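Glutamyl-tRNA(Gln) amidotransferase subunit B, mitochondrial (Saccharomyces cerevisiae, PDB 4N0H) is the B subunit of a mitochondrial amidotransferase complex and carries a GatB/GatE-type catalytic domain built around a mixed beta sheet. Local coordinates at residues Ser86-Lys91 and Pro292-Ala297; Arg196-Ser201 and Leu307-Pro312. One frame throughout, in Å; residues are numbered along the deposited sequence.

Counted from the N terminus, the first segment met is 86-91, which leads into strand 89-92. Next comes 196-201, where helix 181-197 runs out. The chain then reaches 292-297, which closes contact 1 over a loop of 200 intervening residues, and after helix 298-306 it reaches 307-312, which closes contact 2 over 105. The segments alternate, so the two closures cross instead of nesting. Contact 1 ties the lead-in to strand 89-92 of the mixed sheet to the loop ahead of helix 298-306, and contact 2 ties the last modelled residues, behind that helix, to the end of helix 181-197. Their centres are 25 Å apart, and their nearest atoms about 12 Å.

Contact 1. Residues Ser86-Lys91 and Pro292-Ala297; sequences SQFDRK and PYINLA
S86 and I294 form the tight part of this contact. Their backbones make both bonds of one antiparallel, hydrogen-bonded pair: I294 N to S86 O is 2.7 Å and S86 N to I294 O 3.0 Å. The second donor lies in the carbonyl plane on a lone pair of I294 O, whereas I294 N approaches S86 O tilted 23° from that plane. Over this pair the S86 hydroxyl is pressed against the isoleucine, with S86 OG 3.2 Å from I294 CB and 3.4 Å from I294 CD1. A chi1 of 66° sets OG between the backbone N and the carbonyl carbon, turned onto the isoleucine branch. I294 CD1 then reaches F88 CE1 at 3.9 Å, and the F88 ring also packs edge-to-face with F31.

This is a single beta bridge. It stands apart from the antiparallel pairing that joins R90 to M286 and F88 to D288: the loop between D288 and I294 bows out before the chain returns to S86.

The looser side belongs to Q87 and the solvent-exposed Y293. They run alongside each other in the same direction, amide and ring planes only 17° apart, and Q87 OE1 comes to the ring edge, 3.4 Å from Y293 CE1. Further along the strand R90 forms a salt bridge with D288; at the other end N295 bonds through its backbone to the chain of subunit F.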
ATOM      1  N   SER B  86     -13.090  13.470  -0.459  1.00 29.88           N
ATOM      2  CA  SER B  86     -11.680  13.818  -0.577  1.00 30.02           C
ATOM      3  C   SER B  86     -10.802  12.619  -0.222  1.00 29.19           C
ATOM      4  O   SER B  86     -11.267  11.644   0.374  1.00 26.45           O
ATOM      5  CB  SER B  86     -11.315  15.074   0.231  1.00 31.56           C
ATOM      6  OG  SER B  86     -11.445  14.868   1.625  1.00 32.57           O
ATOM      7  N   GLN B  87      -9.539  12.688  -0.616  1.00 28.00           N
ATOM      8  CA  GLN B  87      -8.631  11.565  -0.456  1.00 25.41           C
ATOM      9  C   GLN B  87      -7.217  12.080  -0.289  1.00 23.55           C
ATOM     10  O   GLN B  87      -6.922  13.235  -0.615  1.00 20.92           O
ATOM     11  CB  GLN B  87      -8.692  10.655  -1.686  1.00 33.76           C
ATOM     12  CG  GLN B  87      -8.423  11.389  -2.987  1.00 43.88           C
ATOM     13  CD  GLN B  87      -8.070  10.462  -4.140  1.00 48.49           C
ATOM     14  OE1 GLN B  87      -8.687   9.410  -4.323  1.00 49.10           O
ATOM     15  NE2 GLN B  87      -7.062  10.851  -4.922  1.00 40.09           N
ATOM     16  N   PHE B  88      -6.344  11.223   0.225  1.00 23.17           N
ATOM     17  CA  PHE B  88      -4.937  11.556   0.351  1.00 27.16           C
ATOM     18  C   PHE B  88      -4.129  10.845  -0.724  1.00 25.36           C
ATOM     19  O   PHE B  88      -4.389   9.685  -1.035  1.00 27.28           O
ATOM     20  CB  PHE B  88      -4.422  11.178   1.740  1.00 25.77           C
ATOM     21  CG  PHE B  88      -4.966  12.040   2.835  1.00 26.33           C
ATOM     22  CD1 PHE B  88      -6.121  11.685   3.506  1.00 22.08           C
ATOM     23  CD2 PHE B  88      -4.336  13.224   3.174  1.00 26.62           C
ATOM     24  CE1 PHE B  88      -6.628  12.488   4.511  1.00 22.85           C
ATOM     25  CE2 PHE B  88      -4.841  14.031   4.178  1.00 29.28           C
ATOM     26  CZ  PHE B  88      -5.986  13.662   4.845  1.00 24.20           C
ATOM     27  N   ASP B  89      -3.146  11.544  -1.279  1.00 26.65           N
ATOM     28  CA  ASP B  89      -2.277  10.972  -2.303  1.00 27.78           C
ATOM     29  C   ASP B  89      -0.829  11.009  -1.839  1.00 24.27           C
ATOM     30  O   ASP B  89      -0.472  11.797  -0.969  1.00 30.34           O
ATOM     31  CB  ASP B  89      -2.417  11.741  -3.617  1.00 30.15           C
ATOM     32  CG  ASP B  89      -3.865  12.053  -3.958  1.00 34.48           C
ATOM     33  OD1 ASP B  89      -4.240  13.247  -3.917  1.00 29.03           O
ATOM     34  OD2 ASP B  89      -4.627  11.103  -4.256  1.00 32.26           O
ATOM     35  N   ARG B  90      -0.000  10.155  -2.428  1.00 23.37           N
ATOM     36  CA  ARG B  90       1.419  10.108  -2.104  1.00 23.26           C
ATOM     37  C   ARG B  90       2.233  10.950  -3.083  1.00 28.55           C
ATOM     38  O   ARG B  90       2.174  10.740  -4.295  1.00 27.83           O
ATOM     39  CB  ARG B  90       1.921   8.664  -2.130  1.00 19.23           C
ATOM     40  CG  ARG B  90       1.193   7.757  -1.157  1.00 22.59           C
ATOM     41  CD  ARG B  90       1.718   6.335  -1.218  1.00 20.79           C
ATOM     42  NE  ARG B  90       1.090   5.492  -0.206  1.00 24.95           N
ATOM     43  CZ  ARG B  90       1.314   4.187  -0.083  1.00 27.65           C
ATOM     44  NH1 ARG B  90       2.154   3.580  -0.908  1.00 23.38           N
ATOM     45  NH2 ARG B  90       0.703   3.491   0.868  1.00 24.34           N
ATOM     46  N   LYS B  91       2.984  11.904  -2.543  1.00 26.52           N
ATOM     47  CA  LYS B  91       3.878  12.742  -3.327  1.00 29.07           C
ATOM     48  C   LYS B  91       5.297  12.245  -3.083  1.00 26.15           C
ATOM     49  O   LYS B  91       5.829  12.419  -1.989  1.00 27.05           O
ATOM     50  CB  LYS B  91       3.735  14.204  -2.897  1.00 28.46           C
ATOM     51  CG  LYS B  91       4.701  15.175  -3.569  1.00 32.09           C
ATOM     52  CD  LYS B  91       4.530  16.581  -2.996  1.00 34.79           C
ATOM     53  CE  LYS B  91       5.431  17.590  -3.689  1.00 37.61           C
ATOM     54  NZ  LYS B  91       5.181  18.974  -3.180  1.00 38.62           N
ATOM     55  N   PRO B 292      -9.010   5.285   3.731  1.00 29.20           N
ATOM     56  CA  PRO B 292     -10.374   5.424   3.205  1.00 29.30           C
ATOM     57  C   PRO B 292     -10.606   6.840   2.695  1.00 26.99           C
ATOM     58  O   PRO B 292      -9.962   7.760   3.186  1.00 23.93           O
ATOM     59  CB  PRO B 292     -11.255   5.187   4.441  1.00 35.39           C
ATOM     60  CG  PRO B 292     -10.359   4.534   5.458  1.00 37.99           C
ATOM     61  CD  PRO B 292      -8.992   5.082   5.188  1.00 31.39           C
ATOM     62  N   TYR B 293     -11.507   7.009   1.730  1.00 30.56           N
ATOM     63  CA  TYR B 293     -11.943   8.337   1.309  1.00 35.90           C
ATOM     64  C   TYR B 293     -12.501   9.105   2.502  1.00 37.06           C
ATOM     65  O   TYR B 293     -13.022   8.508   3.443  1.00 40.08           O
ATOM     66  CB  TYR B 293     -13.056   8.234   0.267  1.00 41.19           C
ATOM     67  CG  TYR B 293     -12.654   7.667  -1.073  1.00 46.90           C
ATOM     68  CD1 TYR B 293     -11.511   8.104  -1.730  1.00 48.72           C
ATOM     69  CD2 TYR B 293     -13.434   6.699  -1.689  1.00 54.01           C
ATOM     70  CE1 TYR B 293     -11.155   7.584  -2.965  1.00 49.87           C
ATOM     71  CE2 TYR B 293     -13.089   6.175  -2.917  1.00 55.72           C
ATOM     72  CZ  TYR B 293     -11.951   6.616  -3.552  1.00 54.02           C
ATOM     73  OH  TYR B 293     -11.624   6.080  -4.779  1.00 55.33           O
ATOM     74  N   ILE B 294     -12.390  10.428   2.464  1.00 30.64           N
ATOM     75  CA  ILE B 294     -13.126  11.268   3.395  1.00 32.12           C
ATOM     76  C   ILE B 294     -14.509  11.495   2.794  1.00 31.29           C
ATOM     77  O   ILE B 294     -14.641  12.183   1.786  1.00 30.86           O
ATOM     78  CB  ILE B 294     -12.424  12.625   3.617  1.00 35.54           C
ATOM     79  CG1 ILE B 294     -11.098  12.426   4.354  1.00 37.76           C
ATOM     80  CG2 ILE B 294     -13.322  13.595   4.393  1.00 34.81           C
ATOM     81  CD1 ILE B 294     -10.342  13.712   4.598  1.00 35.80           C
ATOM     82  N   ASN B 295     -15.529  10.897   3.402  1.00 29.90           N
ATOM     83  CA  ASN B 295     -16.901  11.013   2.911  1.00 32.60           C
ATOM     84  C   ASN B 295     -17.835  11.491   4.012  1.00 31.49           C
ATOM     85  O   ASN B 295     -18.385  10.690   4.762  1.00 33.41           O
ATOM     86  CB  ASN B 295     -17.381   9.668   2.361  1.00 37.53           C
ATOM     87  CG  ASN B 295     -18.762   9.749   1.734  1.00 43.63           C
ATOM     88  OD1 ASN B 295     -19.305  10.835   1.523  1.00 46.96           O
ATOM     89  ND2 ASN B 295     -19.334   8.593   1.428  1.00 47.02           N
ATOM     90  N   LEU B 296     -18.009  12.805   4.110  1.00 27.91           N
ATOM     91  CA  LEU B 296     -18.752  13.390   5.216  1.00 26.23           C
ATOM     92  C   LEU B 296     -20.241  13.471   4.904  1.00 24.79           C
ATOM     93  O   LEU B 296     -20.634  13.813   3.790  1.00 27.12           O
ATOM     94  CB  LEU B 296     -18.193  14.779   5.537  1.00 28.68           C
ATOM     95  CG  LEU B 296     -16.680  14.737   5.782  1.00 29.32           C
ATOM     96  CD1 LEU B 296     -16.090  16.133   5.846  1.00 32.31           C
ATOM     97  CD2 LEU B 296     -16.377  13.964   7.052  1.00 25.76           C
ATOM     98  N   ALA B 297     -21.064  13.133   5.891  1.00 25.32           N
ATOM     99  CA  ALA B 297     -22.510  13.242   5.742  1.00 28.66           C
ATOM    100  C   ALA B 297     -22.895  14.705   5.868  1.00 28.07           C
ATOM    101  O   ALA B 297     -22.188  15.477   6.518  1.00 30.00           O
ATOM    102  CB  ALA B 297     -23.223  12.412   6.797  1.00 26.65           C
TER

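Contact 2. Residues Arg196-Ser201 and Leu307-Pro312; sequences RHLHIS and LMPQLP
H197 makes the one hydrogen bond between these two segments, donating from its imidazole to a backbone carbonyl: H197 NE2 lies 2.7 Å from Q310 O, with a nearly straight N-H...O angle of 170°. The oxygen sits almost in the ring plane, while the donor is tilted 24° from the plane of the carbonyl. With CG swung anti to the backbone N (chi1 -172°), the ring is carried across from the last turn of its helix to the tail, the modelled end of the chain. Since NE2 is the donor, a proton resides there, and the bond fixes which edge of the imidazole meets the tail. Q310 bends its own amide forward along the chain, Q310 NE2 donating to L311 O at 3.0 Å.

Apolar contacts accompany this bond. L311 CD2 reaches the ring edge near its plane, 3.9 Å from H197 CD2, and P309 CB approaches the same ring obliquely. On the buried side, one methyl of L198 gathers the tail's apolar groups: L198 CD2 is 3.8 Å from M308 CE and 4.0 Å from P309 CG. The methionine, bent at chi2 and chi3, folds its terminal methyl toward the leucine, and the proline ring crosses the leucine at about a right angle.

The backbone turn belongs to a Schellman motif. H199 has positive phi and closes the helix end, with a weak bond from H199 N to R196 O.

The contact thus joins the C-terminal end of helix 181-197 to the tail that follows helix 298-306. Helix 65-78 borders both segments: K73 bonds to L198 O and touches M308, and A77 packs on L198. L311 also rests on L194 of helix 181-197, and the S201 hydroxyl bonds to the backbone oxygen of Q23, at the end of strand 14-23.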
ATOM      1  N   ARG B 196      -6.481  31.748  14.516  1.00 36.15           N
ATOM      2  CA  ARG B 196      -6.363  31.843  15.968  1.00 39.06           C
ATOM      3  C   ARG B 196      -7.742  31.928  16.615  1.00 37.49           C
ATOM      4  O   ARG B 196      -7.988  31.335  17.663  1.00 39.13           O
ATOM      5  CB  ARG B 196      -5.521  33.060  16.363  1.00 39.29           C
ATOM      6  CG  ARG B 196      -4.073  32.997  15.898  1.00 40.99           C
ATOM      7  CD  ARG B 196      -3.340  34.307  16.171  1.00 45.41           C
ATOM      8  NE  ARG B 196      -3.313  34.628  17.595  1.00 51.65           N
ATOM      9  CZ  ARG B 196      -2.364  34.227  18.438  1.00 62.38           C
ATOM     10  NH1 ARG B 196      -1.350  33.488  18.002  1.00 64.08           N
ATOM     11  NH2 ARG B 196      -2.428  34.568  19.719  1.00 66.30           N
ATOM     12  N   HIS B 197      -8.640  32.665  15.977  1.00 38.66           N
ATOM     13  CA  HIS B 197      -9.998  32.828  16.476  1.00 42.03           C
ATOM     14  C   HIS B 197     -10.779  31.515  16.410  1.00 38.41           C
ATOM     15  O   HIS B 197     -11.615  31.236  17.270  1.00 36.68           O
ATOM     16  CB  HIS B 197     -10.723  33.915  15.683  1.00 48.50           C
ATOM     17  CG  HIS B 197     -12.055  34.292  16.251  1.00 58.43           C
ATOM     18  ND1 HIS B 197     -12.213  34.719  17.552  1.00 63.36           N
ATOM     19  CD2 HIS B 197     -13.289  34.311  15.695  1.00 60.67           C
ATOM     20  CE1 HIS B 197     -13.488  34.984  17.773  1.00 64.88           C
ATOM     21  NE2 HIS B 197     -14.162  34.744  16.662  1.00 62.12           N
ATOM     22  N   LEU B 198     -10.502  30.715  15.385  1.00 35.19           N
ATOM     23  CA  LEU B 198     -11.148  29.411  15.239  1.00 31.15           C
ATOM     24  C   LEU B 198     -10.493  28.359  16.127  1.00 32.95           C
ATOM     25  O   LEU B 198     -10.982  27.233  16.228  1.00 32.54           O
ATOM     26  CB  LEU B 198     -11.102  28.950  13.782  1.00 31.66           C
ATOM     27  CG  LEU B 198     -11.866  29.784  12.754  1.00 31.80           C
ATOM     28  CD1 LEU B 198     -11.625  29.227  11.355  1.00 31.52           C
ATOM     29  CD2 LEU B 198     -13.353  29.800  13.083  1.00 33.76           C
ATOM     30  N   HIS B 199      -9.380  28.734  16.757  1.00 34.16           N
ATOM     31  CA  HIS B 199      -8.602  27.829  17.606  1.00 37.10           C
ATOM     32  C   HIS B 199      -8.067  26.609  16.855  1.00 36.02           C
ATOM     33  O   HIS B 199      -8.090  25.498  17.381  1.00 37.57           O
ATOM     34  CB  HIS B 199      -9.414  27.375  18.828  1.00 40.40           C
ATOM     35  CG  HIS B 199      -9.859  28.496  19.712  1.00 48.68           C
ATOM     36  ND1 HIS B 199      -9.188  28.848  20.864  1.00 53.24           N
ATOM     37  CD2 HIS B 199     -10.911  29.344  19.617  1.00 51.70           C
ATOM     38  CE1 HIS B 199      -9.805  29.866  21.437  1.00 52.28           C
ATOM     39  NE2 HIS B 199     -10.854  30.186  20.701  1.00 52.18           N
ATOM     40  N   ILE B 200      -7.583  26.813  15.632  1.00 31.34           N
ATOM     41  CA  ILE B 200      -7.039  25.703  14.856  1.00 29.83           C
ATOM     42  C   ILE B 200      -5.537  25.825  14.636  1.00 30.53           C
ATOM     43  O   ILE B 200      -4.896  24.875  14.190  1.00 26.89           O
ATOM     44  CB  ILE B 200      -7.741  25.543  13.488  1.00 29.72           C
ATOM     45  CG1 ILE B 200      -7.483  26.769  12.608  1.00 32.81           C
ATOM     46  CG2 ILE B 200      -9.230  25.305  13.680  1.00 27.46           C
ATOM     47  CD1 ILE B 200      -8.073  26.653  11.215  1.00 31.70           C
ATOM     48  N   SER B 201      -4.984  26.990  14.961  1.00 32.76           N
ATOM     49  CA  SER B 201      -3.560  27.249  14.778  1.00 34.15           C
ATOM     50  C   SER B 201      -3.143  28.530  15.484  1.00 37.81           C
ATOM     51  O   SER B 201      -3.977  29.386  15.778  1.00 38.64           O
ATOM     52  CB  SER B 201      -3.232  27.375  13.298  1.00 34.02           C
ATOM     53  OG  SER B 201      -1.857  27.651  13.106  1.00 38.23           O
ATOM     54  N   LEU B 307     -21.025  24.882  16.245  1.00 45.52           N
ATOM     55  CA  LEU B 307     -19.908  24.942  17.178  1.00 49.53           C
ATOM     56  C   LEU B 307     -18.937  26.077  16.816  1.00 48.58           C
ATOM     57  O   LEU B 307     -17.934  26.302  17.494  1.00 53.17           O
ATOM     58  CB  LEU B 307     -19.248  23.553  17.285  1.00 52.37           C
ATOM     59  CG  LEU B 307     -17.819  23.118  16.938  1.00 59.00           C
ATOM     60  CD1 LEU B 307     -17.745  21.588  17.002  1.00 55.26           C
ATOM     61  CD2 LEU B 307     -17.340  23.590  15.576  1.00 64.08           C
ATOM     62  N   MET B 308     -19.258  26.799  15.747  1.00 41.97           N
ATOM     63  CA  MET B 308     -18.448  27.928  15.302  1.00 37.54           C
ATOM     64  C   MET B 308     -18.568  29.104  16.261  1.00 40.07           C
ATOM     65  O   MET B 308     -19.648  29.380  16.787  1.00 39.46           O
ATOM     66  CB  MET B 308     -18.877  28.374  13.901  1.00 38.76           C
ATOM     67  CG  MET B 308     -18.610  27.354  12.809  1.00 36.24           C
ATOM     68  SD  MET B 308     -16.858  27.255  12.411  1.00 38.68           S
ATOM     69  CE  MET B 308     -16.639  28.760  11.462  1.00 33.58           C
ATOM     70  N   PRO B 309     -17.454  29.808  16.497  1.00 42.20           N
ATOM     71  CA  PRO B 309     -17.521  31.026  17.307  1.00 44.56           C
ATOM     72  C   PRO B 309     -18.102  32.162  16.471  1.00 44.84           C
ATOM     73  O   PRO B 309     -18.137  32.053  15.244  1.00 39.42           O
ATOM     74  CB  PRO B 309     -16.053  31.305  17.623  1.00 47.33           C
ATOM     75  CG  PRO B 309     -15.319  30.757  16.441  1.00 45.08           C
ATOM     76  CD  PRO B 309     -16.086  29.533  16.019  1.00 41.25           C
ATOM     77  N   GLN B 310     -18.565  33.224  17.123  1.00 46.42           N
ATOM     78  CA  GLN B 310     -19.028  34.403  16.405  1.00 46.03           C
ATOM     79  C   GLN B 310     -17.886  34.962  15.571  1.00 47.55           C
ATOM     80  O   GLN B 310     -16.797  35.212  16.087  1.00 47.15           O
ATOM     81  CB  GLN B 310     -19.525  35.474  17.380  1.00 48.77           C
ATOM     82  CG  GLN B 310     -19.916  36.784  16.711  1.00 51.23           C
ATOM     83  CD  GLN B 310     -21.169  36.650  15.862  1.00 55.10           C
ATOM     84  OE1 GLN B 310     -22.143  36.022  16.274  1.00 58.09           O
ATOM     85  NE2 GLN B 310     -21.145  37.233  14.671  1.00 52.30           N
ATOM     86  N   LEU B 311     -18.127  35.146  14.281  1.00 46.98           N
ATOM     87  CA  LEU B 311     -17.115  35.710  13.400  1.00 52.29           C
ATOM     88  C   LEU B 311     -17.296  37.223  13.275  1.00 64.12           C
ATOM     89  O   LEU B 311     -18.403  37.731  13.451  1.00 63.72           O
ATOM     90  CB  LEU B 311     -17.165  35.028  12.030  1.00 49.62           C
ATOM     91  CG  LEU B 311     -16.595  33.606  12.028  1.00 50.62           C
ATOM     92  CD1 LEU B 311     -16.840  32.910  10.694  1.00 47.99           C
ATOM     93  CD2 LEU B 311     -15.106  33.641  12.358  1.00 52.94           C
ATOM     94  N   PRO B 312     -16.203  37.951  12.994  1.00 72.17           N
ATOM     95  CA  PRO B 312     -16.287  39.410  12.856  1.00 78.32           C
ATOM     96  C   PRO B 312     -16.960  39.826  11.551  1.00 81.32           C
ATOM     97  O   PRO B 312     -16.837  39.104  10.561  1.00 82.15           O
ATOM     98  CB  PRO B 312     -14.820  39.843  12.853  1.00 78.99           C
ATOM     99  CG  PRO B 312     -14.084  38.658  12.331  1.00 77.06           C
ATOM    100  CD  PRO B 312     -14.817  37.465  12.870  1.00 74.07           C
TER